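Local coordinates for hypothetical conserved protein (Geobacillus kaustophilus, PDB 2PQ0) that is of uncharacterised function but, as a haloacid dehalogenase-like hydrolase, probably acts as a magnesium-dependent phosphatase, at residues Arg3-Phe8 with Gly36-Ile41; Leu82-Val87 with Asn140-Gln145; Arg88-Glu93 with Glu156-Asn161; Gly182-Gly187 with Asp211-Ser216. One frame throughout, in Å; residues are numbered along the deposited sequence.

Interaction 1 of 4, residues Arg3-Phe8 with Gly36-Ile41; sequences RKIVFF and GVYVAI
Lys4, Val6 and Phe8 join Tyr38 and Ala40 through four backbone hydrogen bonds in parallel register. Tyr38 N donates to Lys4 O (2.9 Å), and Val6 N returns a bond to Tyr38 O (2.8 Å). Ala40 N then reaches Val6 O, and Phe8 N closes the series on Ala40 O. Side chains in register share a face. On one, Ile5 and Tyr38 lie alongside each other, Ile5 CD1 coming 3.4 Å from Tyr38 CD2; the extended isoleucine chain (chi1 -178°, chi2 179°) carries its tip to the ring. Farther along, the small Ala40 leaves room for an aromatic neighbour, its CB lying 3.7 Å from Phe7 CE1.

The strands are central members of the mixed sheet of the haloacid dehalogenase core, linked as a beta-alpha-beta crossover through helix 23-34. The opposite face carries Val6, Phe8, Val39 and Ile41: Val39 CG1 meets the edge of the Phe8 ring at CE2 (3.9 Å), while Val6 CG1 lies over a face of the same ring. Beta-branched Ile5, Val6, Val39 and Ile41 suit the extended backbone of a strand, and the apolar faces are covered by helix 23-34 beside Val6 and Val39 and by helix 184-195 beside Ile5 and Phe7. Tyr38 also keeps a polar end, its OH hydrogen-bonded to Glu73 and Ser61. Strand 202-205 flanks 5-8 on its other edge, pairing with Ile5 and Phe7.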
loop_
_atom_site.group_PDB
_atom_site.type_symbol
_atom_site.label_atom_id
_atom_site.label_comp_id
_atom_site.label_asym_id
_atom_site.label_seq_id
_atom_site.Cartn_x
_atom_site.Cartn_y
_atom_site.Cartn_z
ATOM N N ARG A 3 -3.180 -18.484 -17.862
ATOM C CA ARG A 3 -2.104 -17.934 -17.037
ATOM C C ARG A 3 -2.538 -17.613 -15.604
ATOM O O ARG A 3 -3.657 -17.157 -15.364
ATOM C CB ARG A 3 -1.550 -16.663 -17.687
ATOM C CG ARG A 3 -0.879 -16.869 -19.038
ATOM C CD ARG A 3 0.647 -16.859 -18.927
ATOM N NE ARG A 3 1.246 -18.194 -18.980
ATOM C CZ ARG A 3 2.557 -18.422 -18.976
ATOM N NH1 ARG A 3 3.410 -17.405 -18.919
ATOM N NH2 ARG A 3 3.020 -19.664 -19.036
ATOM N N LYS A 4 -1.636 -17.853 -14.659
ATOM C CA LYS A 4 -1.890 -17.583 -13.251
ATOM C C LYS A 4 -1.013 -16.427 -12.758
ATOM O O LYS A 4 0.116 -16.243 -13.221
ATOM C CB LYS A 4 -1.627 -18.843 -12.419
ATOM C CG LYS A 4 -2.698 -19.903 -12.576
ATOM C CD LYS A 4 -2.345 -21.195 -11.849
ATOM C CE LYS A 4 -1.183 -21.910 -12.530
ATOM N NZ LYS A 4 -0.884 -23.251 -11.938
ATOM N N ILE A 5 -1.542 -15.648 -11.818
ATOM C CA ILE A 5 -0.821 -14.504 -11.264
ATOM C C ILE A 5 -0.965 -14.429 -9.735
ATOM O O ILE A 5 -2.001 -14.787 -9.171
ATOM C CB ILE A 5 -1.327 -13.182 -11.912
ATOM C CG1 ILE A 5 -0.542 -11.987 -11.363
ATOM C CG2 ILE A 5 -2.826 -13.028 -11.676
ATOM C CD1 ILE A 5 -0.959 -10.633 -11.956
ATOM N N VAL A 6 0.096 -13.982 -9.073
ATOM C CA VAL A 6 0.094 -13.847 -7.624
ATOM C C VAL A 6 0.447 -12.416 -7.208
ATOM O O VAL A 6 1.452 -11.853 -7.658
ATOM C CB VAL A 6 1.116 -14.787 -6.962
ATOM C CG1 VAL A 6 1.028 -14.661 -5.454
ATOM C CG2 VAL A 6 0.875 -16.211 -7.392
ATOM N N PHE A 7 -0.390 -11.836 -6.352
ATOM C CA PHE A 7 -0.177 -10.487 -5.843
ATOM C C PHE A 7 0.279 -10.572 -4.393
ATOM O O PHE A 7 -0.336 -11.263 -3.581
ATOM C CB PHE A 7 -1.472 -9.687 -5.899
ATOM C CG PHE A 7 -1.861 -9.257 -7.274
ATOM C CD1 PHE A 7 -1.345 -8.088 -7.817
ATOM C CD2 PHE A 7 -2.759 -10.011 -8.028
ATOM C CE1 PHE A 7 -1.718 -7.668 -9.089
ATOM C CE2 PHE A 7 -3.139 -9.603 -9.303
ATOM C CZ PHE A 7 -2.617 -8.427 -9.835
ATOM N N PHE A 8 1.358 -9.868 -4.072
ATOM C CA PHE A 8 1.881 -9.847 -2.710
ATOM C C PHE A 8 1.791 -8.426 -2.143
ATOM O O PHE A 8 1.919 -7.449 -2.887
ATOM C CB PHE A 8 3.356 -10.252 -2.692
ATOM C CG PHE A 8 3.623 -11.654 -3.137
ATOM C CD1 PHE A 8 3.357 -12.730 -2.296
ATOM C CD2 PHE A 8 4.199 -11.900 -4.376
ATOM C CE1 PHE A 8 3.668 -14.032 -2.679
ATOM C CE2 PHE A 8 4.513 -13.198 -4.771
ATOM C CZ PHE A 8 4.250 -14.266 -3.919
ATOM N N GLY A 36 6.315 -19.793 -15.118
ATOM C CA GLY A 36 5.326 -19.084 -15.916
ATOM C C GLY A 36 4.262 -18.312 -15.150
ATOM O O GLY A 36 3.389 -17.688 -15.761
ATOM N N VAL A 37 4.313 -18.353 -13.821
ATOM C CA VAL A 37 3.345 -17.629 -12.998
ATOM C C VAL A 37 3.751 -16.157 -12.878
ATOM O O VAL A 37 4.889 -15.846 -12.535
ATOM C CB VAL A 37 3.261 -18.225 -11.582
ATOM C CG1 VAL A 37 2.259 -17.448 -10.749
ATOM C CG2 VAL A 37 2.876 -19.684 -11.659
ATOM N N TYR A 38 2.813 -15.259 -13.159
ATOM C CA TYR A 38 3.070 -13.822 -13.088
ATOM C C TYR A 38 3.144 -13.340 -11.637
ATOM O O TYR A 38 2.264 -13.653 -10.830
ATOM C CB TYR A 38 1.960 -13.062 -13.807
ATOM C CG TYR A 38 2.385 -11.709 -14.305
ATOM C CD1 TYR A 38 3.144 -11.586 -15.465
ATOM C CD2 TYR A 38 2.036 -10.547 -13.617
ATOM C CE1 TYR A 38 3.542 -10.337 -15.938
ATOM C CE2 TYR A 38 2.432 -9.290 -14.079
ATOM C CZ TYR A 38 3.185 -9.193 -15.241
ATOM O OH TYR A 38 3.569 -7.958 -15.716
ATOM N N VAL A 39 4.186 -12.575 -11.315
ATOM C CA VAL A 39 4.372 -12.045 -9.967
ATOM C C VAL A 39 4.160 -10.541 -9.940
ATOM O O VAL A 39 4.687 -9.819 -10.786
ATOM C CB VAL A 39 5.786 -12.326 -9.430
ATOM C CG1 VAL A 39 5.952 -11.695 -8.058
ATOM C CG2 VAL A 39 6.022 -13.812 -9.337
ATOM N N ALA A 40 3.389 -10.076 -8.961
ATOM C CA ALA A 40 3.109 -8.651 -8.811
ATOM C C ALA A 40 2.901 -8.267 -7.349
ATOM O O ALA A 40 2.884 -9.119 -6.456
ATOM C CB ALA A 40 1.886 -8.277 -9.617
ATOM N N ILE A 41 2.747 -6.970 -7.112
ATOM C CA ILE A 41 2.535 -6.456 -5.766
ATOM C C ILE A 41 1.273 -5.602 -5.708
ATOM O O ILE A 41 0.926 -4.920 -6.675
ATOM C CB ILE A 41 3.746 -5.590 -5.300
ATOM C CG1 ILE A 41 4.980 -6.476 -5.106
ATOM C CG2 ILE A 41 3.403 -4.845 -4.009
ATOM C CD1 ILE A 41 6.233 -5.719 -4.704
#

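Interaction 2 of 4, residues Leu82-Val87 with Asn140-Gln145; sequences LRREKV and NKDIYQ
Leu82 and Arg84, where helix 84-96 begins, meet the run that enters strand 145-148 through a classic beta bulge, in which Tyr144 and Gln145 both face Met104. Leu82 N donates to Ile143 O (2.9 Å), and its side chain lies along the same backbone, CD1 approaching Tyr144 O. In the first turn of the helix, Val87 CG2 comes 4.5 Å from Ile143 CB, so aliphatic side chains line the inner side beside Phe103. These elements belong to the region of antiparallel sheet and helices that probably forms the cap domain, as in relatives of this family. At the outer side Arg84, bent at chi2 and chi3, brings NH2 to Asp142 OD1 (2.7 Å) in a salt bridge. The carboxylate oxygen uses its anti lone pair, and the guanidinium and carboxylate planes are only 20° apart. With an alanine here instead of Asp142, the Arg84 guanidinium would probably lose its mate and be free to turn. Asp142 OD2 has a second, long and weak ion pair with Lys79.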
loop_
_atom_site.group_PDB
_atom_site.type_symbol
_atom_site.label_atom_id
_atom_site.label_comp_id
_atom_site.label_asym_id
_atom_site.label_seq_id
_atom_site.Cartn_x
_atom_site.Cartn_y
_atom_site.Cartn_z
ATOM N N LEU A 82 -5.898 12.530 -5.816
ATOM C CA LEU A 82 -6.899 13.277 -5.066
ATOM C C LEU A 82 -7.296 14.486 -5.889
ATOM O O LEU A 82 -6.521 14.954 -6.728
ATOM C CB LEU A 82 -6.312 13.758 -3.740
ATOM C CG LEU A 82 -6.497 12.928 -2.475
ATOM C CD1 LEU A 82 -6.743 11.474 -2.801
ATOM C CD2 LEU A 82 -5.258 13.098 -1.610
ATOM N N ARG A 83 -8.498 14.997 -5.657
ATOM C CA ARG A 83 -8.952 16.172 -6.384
ATOM C C ARG A 83 -8.182 17.410 -5.913
ATOM O O ARG A 83 -8.199 17.767 -4.732
ATOM C CB ARG A 83 -10.460 16.355 -6.198
ATOM C CG ARG A 83 -11.273 15.915 -7.409
ATOM C CD ARG A 83 -12.715 15.629 -7.039
ATOM N NE ARG A 83 -12.855 14.334 -6.377
ATOM C CZ ARG A 83 -13.478 14.146 -5.217
ATOM N NH1 ARG A 83 -13.556 12.927 -4.696
ATOM N NH2 ARG A 83 -14.016 15.177 -4.574
ATOM N N ARG A 84 -7.485 18.041 -6.853
ATOM C CA ARG A 84 -6.687 19.234 -6.587
ATOM C C ARG A 84 -7.387 20.229 -5.666
ATOM O O ARG A 84 -6.840 20.643 -4.646
ATOM C CB ARG A 84 -6.337 19.902 -7.917
ATOM C CG ARG A 84 -7.171 19.381 -9.092
ATOM C CD ARG A 84 -6.300 18.710 -10.157
ATOM N NE ARG A 84 -5.509 17.599 -9.628
ATOM C CZ ARG A 84 -4.486 17.039 -10.270
ATOM N NH1 ARG A 84 -4.131 17.487 -11.467
ATOM N NH2 ARG A 84 -3.809 16.041 -9.713
ATOM N N GLU A 85 -8.604 20.608 -6.036
ATOM C CA GLU A 85 -9.397 21.552 -5.259
ATOM C C GLU A 85 -9.500 21.141 -3.793
ATOM O O GLU A 85 -9.356 21.966 -2.892
ATOM C CB GLU A 85 -10.795 21.666 -5.874
ATOM C CG GLU A 85 -11.857 22.241 -4.951
ATOM C CD GLU A 85 -13.242 22.198 -5.570
ATOM O OE1 GLU A 85 -13.602 21.154 -6.157
ATOM O OE2 GLU A 85 -13.976 23.205 -5.462
ATOM N N LYS A 86 -9.746 19.857 -3.561
ATOM C CA LYS A 86 -9.883 19.341 -2.207
ATOM C C LYS A 86 -8.575 19.297 -1.422
ATOM O O LYS A 86 -8.573 19.481 -0.203
ATOM C CB LYS A 86 -10.524 17.951 -2.247
ATOM C CG LYS A 86 -11.993 17.990 -2.619
ATOM C CD LYS A 86 -12.761 18.835 -1.614
ATOM C CE LYS A 86 -14.210 19.059 -2.019
ATOM N NZ LYS A 86 -14.919 19.869 -0.986
ATOM N N VAL A 87 -7.462 19.050 -2.105
ATOM C CA VAL A 87 -6.187 19.020 -1.409
ATOM C C VAL A 87 -5.886 20.439 -0.946
ATOM O O VAL A 87 -5.387 20.646 0.156
ATOM C CB VAL A 87 -5.035 18.522 -2.314
ATOM C CG1 VAL A 87 -3.714 18.527 -1.526
ATOM C CG2 VAL A 87 -5.342 17.120 -2.824
ATOM N N ASN A 140 1.143 21.684 -8.711
ATOM C CA ASN A 140 1.394 21.135 -10.040
ATOM C C ASN A 140 1.893 19.701 -9.977
ATOM O O ASN A 140 2.768 19.290 -10.745
ATOM C CB ASN A 140 2.395 22.015 -10.782
ATOM C CG ASN A 140 2.019 23.482 -10.729
ATOM O OD1 ASN A 140 2.583 24.251 -9.950
ATOM N ND2 ASN A 140 1.046 23.871 -11.545
ATOM N N LYS A 141 1.313 18.942 -9.056
ATOM C CA LYS A 141 1.672 17.549 -8.848
ATOM C C LYS A 141 0.422 16.723 -8.551
ATOM O O LYS A 141 -0.604 17.254 -8.120
ATOM C CB LYS A 141 2.654 17.436 -7.676
ATOM C CG LYS A 141 4.012 18.064 -7.922
ATOM C CD LYS A 141 4.809 17.249 -8.923
ATOM C CE LYS A 141 6.238 17.740 -9.055
ATOM N NZ LYS A 141 7.082 16.773 -9.834
ATOM N N ASP A 142 0.518 15.421 -8.795
ATOM C CA ASP A 142 -0.585 14.513 -8.530
ATOM C C ASP A 142 -0.415 13.961 -7.124
ATOM O O ASP A 142 0.420 13.096 -6.882
ATOM C CB ASP A 142 -0.596 13.367 -9.544
ATOM C CG ASP A 142 -0.967 13.829 -10.937
ATOM O OD1 ASP A 142 -1.951 14.592 -11.058
ATOM O OD2 ASP A 142 -0.287 13.429 -11.908
ATOM N N ILE A 143 -1.205 14.473 -6.193
ATOM C CA ILE A 143 -1.127 14.028 -4.812
ATOM C C ILE A 143 -2.114 12.884 -4.605
ATOM O O ILE A 143 -3.328 13.074 -4.653
ATOM C CB ILE A 143 -1.440 15.204 -3.837
ATOM C CG1 ILE A 143 -0.512 16.384 -4.141
ATOM C CG2 ILE A 143 -1.305 14.762 -2.386
ATOM C CD1 ILE A 143 0.956 16.007 -4.355
ATOM N N TYR A 144 -1.580 11.691 -4.382
ATOM C CA TYR A 144 -2.405 10.515 -4.173
ATOM C C TYR A 144 -2.772 10.342 -2.718
ATOM O O TYR A 144 -3.758 9.684 -2.395
ATOM C CB TYR A 144 -1.679 9.261 -4.661
ATOM C CG TYR A 144 -1.413 9.280 -6.143
ATOM C CD1 TYR A 144 -0.197 9.733 -6.647
ATOM C CD2 TYR A 144 -2.410 8.915 -7.051
ATOM C CE1 TYR A 144 0.019 9.830 -8.017
ATOM C CE2 TYR A 144 -2.207 9.009 -8.418
ATOM C CZ TYR A 144 -0.992 9.468 -8.898
ATOM O OH TYR A 144 -0.791 9.582 -10.255
ATOM N N GLN A 145 -1.981 10.934 -1.834
ATOM C CA GLN A 145 -2.236 10.805 -0.408
ATOM C C GLN A 145 -1.645 11.960 0.386
ATOM O O GLN A 145 -0.782 12.681 -0.098
ATOM C CB GLN A 145 -1.648 9.484 0.088
ATOM C CG GLN A 145 -2.054 9.100 1.493
ATOM C CD GLN A 145 -1.463 7.771 1.893
ATOM O OE1 GLN A 145 -1.505 6.814 1.117
ATOM N NE2 GLN A 145 -0.910 7.694 3.101
#

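Interaction 3 of 4, residues Arg88-Glu93 with Glu156-Asn161; sequences RALTEE and EPYVRN
Glu93 and Leu90 of helix 84-96 face Tyr158 and Asn161 of helix 152-161 in a sparse antiparallel helix pairing on the antiparallel-sheet part of the protein. The axes of 88-93 and 156-161 run at 159° and come within 11.6 Å, a wide spacing, bridged here by the reach of Glu93 and Tyr158. Glu93 extends across with CG anti to its backbone N (chi1 -165°) and the chain stretched out beyond it. Its OE2 receives a weak, bent hydrogen bond from Asn161 ND2 (3.1 Å), the carboxylate and amide planes being turned 66° apart. A carboxylate and an amide suit this outer side of the pairing, where Asn161 is exposed. The inner side is apolar: Leu90 CD1 touches Tyr158 CD1 (3.9 Å), the two side chains crossing at about a right angle. Tyrosine combines a ring for this packing with a hydroxyl that is hydrogen-bonded to Asn97, just beyond the end of helix 84-96. Glu93 OE1 has a further weak hydrogen bond with the OH of Tyr162, which follows helix 152-161. Beneath the pair lies the sheet: Leu90 rests on Leu101 of strand 101-104 and on Phe165, while Tyr158 packs on Phe167 of strand 165-171.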
loop_
_atom_site.group_PDB
_atom_site.type_symbol
_atom_site.label_atom_id
_atom_site.label_comp_id
_atom_site.label_asym_id
_atom_site.label_seq_id
_atom_site.Cartn_x
_atom_site.Cartn_y
_atom_site.Cartn_z
ATOM N N ARG A 88 -6.207 21.419 -1.784
ATOM C CA ARG A 88 -5.967 22.812 -1.428
ATOM C C ARG A 88 -6.760 23.179 -0.176
ATOM O O ARG A 88 -6.185 23.598 0.830
ATOM C CB ARG A 88 -6.360 23.741 -2.578
ATOM C CG ARG A 88 -5.964 25.189 -2.344
ATOM C CD ARG A 88 -6.340 26.070 -3.520
ATOM N NE ARG A 88 -5.888 25.500 -4.786
ATOM C CZ ARG A 88 -6.706 25.054 -5.737
ATOM N NH1 ARG A 88 -8.024 25.115 -5.564
ATOM N NH2 ARG A 88 -6.209 24.542 -6.858
ATOM N N ALA A 89 -8.078 23.013 -0.248
ATOM C CA ALA A 89 -8.964 23.319 0.867
ATOM C C ALA A 89 -8.457 22.700 2.159
ATOM O O ALA A 89 -8.477 23.336 3.215
ATOM C CB ALA A 89 -10.364 22.815 0.565
ATOM N N LEU A 90 -8.007 21.450 2.074
ATOM C CA LEU A 90 -7.494 20.742 3.240
ATOM C C LEU A 90 -6.252 21.450 3.758
ATOM O O LEU A 90 -6.109 21.687 4.962
ATOM C CB LEU A 90 -7.149 19.294 2.877
ATOM C CG LEU A 90 -6.570 18.455 4.023
ATOM C CD1 LEU A 90 -7.553 18.432 5.202
ATOM C CD2 LEU A 90 -6.272 17.054 3.538
ATOM N N THR A 91 -5.354 21.783 2.838
ATOM C CA THR A 91 -4.120 22.468 3.189
ATOM C C THR A 91 -4.459 23.747 3.950
ATOM O O THR A 91 -4.109 23.914 5.124
ATOM C CB THR A 91 -3.319 22.834 1.928
ATOM O OG1 THR A 91 -3.006 21.639 1.201
ATOM C CG2 THR A 91 -2.027 23.553 2.303
ATOM N N GLU A 92 -5.157 24.646 3.271
ATOM C CA GLU A 92 -5.543 25.906 3.871
ATOM C C GLU A 92 -6.235 25.700 5.213
ATOM O O GLU A 92 -5.950 26.417 6.175
ATOM C CB GLU A 92 -6.434 26.681 2.903
ATOM C CG GLU A 92 -5.770 26.858 1.547
ATOM C CD GLU A 92 -6.519 27.796 0.629
ATOM O OE1 GLU A 92 -7.725 27.564 0.384
ATOM O OE2 GLU A 92 -5.891 28.766 0.146
ATOM N N GLU A 93 -7.119 24.710 5.301
ATOM C CA GLU A 93 -7.802 24.485 6.563
ATOM C C GLU A 93 -6.845 23.997 7.641
ATOM O O GLU A 93 -6.916 24.435 8.791
ATOM C CB GLU A 93 -8.952 23.493 6.413
ATOM C CG GLU A 93 -9.885 23.550 7.619
ATOM C CD GLU A 93 -11.125 22.704 7.476
ATOM O OE1 GLU A 93 -11.684 22.659 6.357
ATOM O OE2 GLU A 93 -11.546 22.103 8.493
ATOM N N GLU A 156 -11.700 15.790 14.283
ATOM C CA GLU A 156 -13.136 16.008 14.111
ATOM C C GLU A 156 -13.587 16.896 12.937
ATOM O O GLU A 156 -14.388 16.462 12.102
ATOM C CB GLU A 156 -13.684 16.637 15.400
ATOM C CG GLU A 156 -12.609 17.224 16.333
ATOM C CD GLU A 156 -13.176 17.890 17.581
ATOM O OE1 GLU A 156 -13.762 17.177 18.423
ATOM O OE2 GLU A 156 -13.017 19.121 17.722
ATOM N N PRO A 157 -13.073 18.127 12.834
ATOM C CA PRO A 157 -13.466 19.020 11.739
ATOM C C PRO A 157 -13.045 18.500 10.373
ATOM O O PRO A 157 -13.795 18.617 9.396
ATOM C CB PRO A 157 -12.761 20.328 12.071
ATOM C CG PRO A 157 -12.621 20.281 13.560
ATOM C CD PRO A 157 -12.237 18.860 13.803
ATOM N N TYR A 158 -11.834 17.946 10.309
ATOM C CA TYR A 158 -11.305 17.421 9.063
ATOM C C TYR A 158 -12.195 16.297 8.557
ATOM O O TYR A 158 -12.638 16.307 7.402
ATOM C CB TYR A 158 -9.883 16.917 9.275
ATOM C CG TYR A 158 -8.939 18.002 9.721
ATOM C CD1 TYR A 158 -8.663 19.083 8.895
ATOM C CD2 TYR A 158 -8.319 17.950 10.968
ATOM C CE1 TYR A 158 -7.796 20.084 9.290
ATOM C CE2 TYR A 158 -7.447 18.949 11.376
ATOM C CZ TYR A 158 -7.190 20.010 10.530
ATOM O OH TYR A 158 -6.321 21.000 10.902
ATOM N N VAL A 159 -12.454 15.331 9.429
ATOM C CA VAL A 159 -13.311 14.214 9.098
ATOM C C VAL A 159 -14.664 14.765 8.644
ATOM O O VAL A 159 -15.185 14.385 7.594
ATOM C CB VAL A 159 -13.495 13.308 10.323
ATOM C CG1 VAL A 159 -14.452 12.171 10.001
ATOM C CG2 VAL A 159 -12.134 12.771 10.765
ATOM N N ARG A 160 -15.211 15.683 9.439
ATOM C CA ARG A 160 -16.492 16.325 9.152
ATOM C C ARG A 160 -16.542 17.095 7.822
ATOM O O ARG A 160 -17.487 16.953 7.049
ATOM C CB ARG A 160 -16.840 17.283 10.296
ATOM C CG ARG A 160 -18.146 16.973 10.999
ATOM C CD ARG A 160 -18.320 17.841 12.239
ATOM N NE ARG A 160 -17.297 17.565 13.247
ATOM C CZ ARG A 160 -17.238 18.150 14.440
ATOM N NH1 ARG A 160 -18.143 19.058 14.787
ATOM N NH2 ARG A 160 -16.275 17.826 15.292
ATOM N N ASN A 161 -15.516 17.901 7.552
ATOM C CA ASN A 161 -15.487 18.722 6.340
ATOM C C ASN A 161 -14.954 18.063 5.079
ATOM O O ASN A 161 -14.949 18.674 4.007
ATOM C CB ASN A 161 -14.689 20.000 6.599
ATOM C CG ASN A 161 -15.297 20.852 7.693
ATOM O OD1 ASN A 161 -16.490 21.159 7.667
ATOM N ND2 ASN A 161 -14.479 21.246 8.659
#

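Interaction 4 of 4, residues Gly182-Gly187 with Asp211-Ser216; sequences GSKAEG and DIEMLS
Ala185 and the selenomethionine at Met214 mark the nearest backbone approach, their CA atoms 5.0 Å apart, where the first turn of helix 184-195 meets helix 212-217. Glu213 CG sits between its backbone N and carbonyl carbon (chi1 63°), and a bend at chi2 turns the carboxylate onto that first turn. There OE2 accepts from Lys184 N (2.8 Å) on its syn side, though 27° out of the carboxylate plane, and OE1 accepts from Ala185 N (2.9 Å) from above it. OE2 also forms a salt bridge with Lys184 NZ (2.7 Å), so one oxygen takes both donors. An acid suits a helix N terminus, where amides lack acceptors and the dipole would probably favour negative charge. Ser183, the N-cap, adds a capping bond, its OG accepting from Glu186 N. Lys184 probably is the motif III lysine of the haloacid dehalogenase fold and Asp211 a motif IV acid, consistent with an active-site position beside Asp9; Asp211 OD2 is held by the amides of Asp207 and Gly208. With a leucine in place of Glu213, Lys184 N and Ala185 N would probably lose their acceptor and NZ its charged mate. Lys184 NZ is also hydrogen-bonded to Asn210 O.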
loop_
_atom_site.group_PDB
_atom_site.type_symbol
_atom_site.label_atom_id
_atom_site.label_comp_id
_atom_site.label_asym_id
_atom_site.label_seq_id
_atom_site.Cartn_x
_atom_site.Cartn_y
_atom_site.Cartn_z
ATOM N N GLY A 182 -11.889 3.670 -4.551
ATOM C CA GLY A 182 -10.660 2.948 -4.835
ATOM C C GLY A 182 -10.361 1.810 -3.884
ATOM O O GLY A 182 -10.726 1.857 -2.705
ATOM N N SER A 183 -9.679 0.789 -4.407
ATOM C CA SER A 183 -9.305 -0.397 -3.632
ATOM C C SER A 183 -8.268 -1.248 -4.378
ATOM O O SER A 183 -8.127 -1.154 -5.602
ATOM C CB SER A 183 -10.543 -1.257 -3.357
ATOM O OG SER A 183 -11.036 -1.845 -4.555
ATOM N N LYS A 184 -7.543 -2.075 -3.636
ATOM C CA LYS A 184 -6.551 -2.945 -4.243
ATOM C C LYS A 184 -7.243 -3.913 -5.195
ATOM O O LYS A 184 -6.696 -4.253 -6.244
ATOM C CB LYS A 184 -5.784 -3.723 -3.169
ATOM C CG LYS A 184 -4.663 -2.926 -2.496
ATOM C CD LYS A 184 -4.065 -3.686 -1.315
ATOM C CE LYS A 184 -4.719 -3.275 0.004
ATOM N NZ LYS A 184 -6.227 -3.217 -0.022
ATOM N N ALA A 185 -8.450 -4.341 -4.828
ATOM C CA ALA A 185 -9.231 -5.275 -5.637
ATOM C C ALA A 185 -9.564 -4.711 -7.013
ATOM O O ALA A 185 -9.529 -5.430 -8.013
ATOM C CB ALA A 185 -10.512 -5.645 -4.915
ATOM N N GLU A 186 -9.897 -3.426 -7.062
ATOM C CA GLU A 186 -10.221 -2.787 -8.328
ATOM C C GLU A 186 -8.935 -2.585 -9.127
ATOM O O GLU A 186 -8.958 -2.488 -10.353
ATOM C CB GLU A 186 -10.915 -1.443 -8.086
ATOM C CG GLU A 186 -11.536 -0.827 -9.334
ATOM C CD GLU A 186 -12.646 -1.683 -9.926
ATOM O OE1 GLU A 186 -12.949 -2.756 -9.359
ATOM O OE2 GLU A 186 -13.219 -1.281 -10.961
ATOM N N GLY A 187 -7.811 -2.518 -8.419
ATOM C CA GLY A 187 -6.534 -2.355 -9.083
ATOM C C GLY A 187 -6.117 -3.703 -9.625
ATOM O O GLY A 187 -5.677 -3.811 -10.765
ATOM N N ASP A 211 -5.917 -5.789 3.870
ATOM C CA ASP A 211 -5.860 -6.797 2.810
ATOM C C ASP A 211 -7.135 -7.611 2.636
ATOM O O ASP A 211 -7.252 -8.391 1.688
ATOM C CB ASP A 211 -4.705 -7.762 3.061
ATOM C CG ASP A 211 -3.372 -7.073 3.040
ATOM O OD1 ASP A 211 -3.127 -6.316 2.076
ATOM O OD2 ASP A 211 -2.577 -7.296 3.982
ATOM N N ILE A 212 -8.081 -7.439 3.556
ATOM C CA ILE A 212 -9.327 -8.178 3.493
ATOM C C ILE A 212 -9.993 -8.009 2.134
ATOM O O ILE A 212 -10.231 -8.997 1.439
ATOM C CB ILE A 212 -10.268 -7.734 4.610
ATOM C CG1 ILE A 212 -9.650 -8.110 5.959
ATOM C CG2 ILE A 212 -11.634 -8.385 4.441
ATOM C CD1 ILE A 212 -10.451 -7.655 7.153
ATOM N N GLU A 213 -10.272 -6.766 1.747
ATOM C CA GLU A 213 -10.902 -6.489 0.457
ATOM C C GLU A 213 -10.213 -7.280 -0.668
ATOM O O GLU A 213 -10.873 -7.817 -1.557
ATOM C CB GLU A 213 -10.832 -4.991 0.141
ATOM C CG GLU A 213 -9.406 -4.471 -0.008
ATOM C CD GLU A 213 -9.226 -3.551 -1.205
ATOM O OE1 GLU A 213 -9.735 -3.893 -2.294
ATOM O OE2 GLU A 213 -8.563 -2.498 -1.063
HETATM N N MSE A 214 -8.884 -7.350 -0.613
HETATM C CA MSE A 214 -8.092 -8.061 -1.615
HETATM C C MSE A 214 -8.232 -9.580 -1.532
HETATM O O MSE A 214 -8.572 -10.231 -2.516
HETATM C CB MSE A 214 -6.618 -7.673 -1.481
HETATM C CG MSE A 214 -5.692 -8.426 -2.425
HETATM SE SE MSE A 214 -3.851 -7.839 -2.345
HETATM C CE MSE A 214 -3.238 -8.895 -0.846
ATOM N N LEU A 215 -7.958 -10.138 -0.356
ATOM C CA LEU A 215 -8.056 -11.577 -0.147
ATOM C C LEU A 215 -9.451 -12.085 -0.476
ATOM O O LEU A 215 -9.633 -13.238 -0.857
ATOM C CB LEU A 215 -7.715 -11.921 1.306
ATOM C CG LEU A 215 -6.269 -12.334 1.597
ATOM C CD1 LEU A 215 -5.307 -11.327 0.983
ATOM C CD2 LEU A 215 -6.055 -12.455 3.101
ATOM N N SER A 216 -10.435 -11.208 -0.327
ATOM C CA SER A 216 -11.823 -11.553 -0.586
ATOM C C SER A 216 -12.123 -11.635 -2.076
ATOM O O SER A 216 -12.824 -12.537 -2.532
ATOM C CB SER A 216 -12.736 -10.508 0.059
ATOM O OG SER A 216 -14.095 -10.729 -0.270
#

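How the interactions relate
From the N terminus, interaction 1 comes first: it closes a loop of 27 residues, largely helical, and joins two neighbouring strands of the mixed core sheet. The chain then passes into the antiparallel part, where interactions 2 and 3 close loops of 52 and 62 residues and cross, their segments alternating. Both use helix 84-96: its start is tied to the approach to strand 145-148, its later turns to helix 152-161. Back in the core, interaction 4 closes a loop of 23 residues, joining helices 184-195 and 212-217. Interactions 1 and 4 lie close but do not touch, centres about 15 Å apart, whereas interactions 1 and 3 lie on opposite sides of the chain's centre.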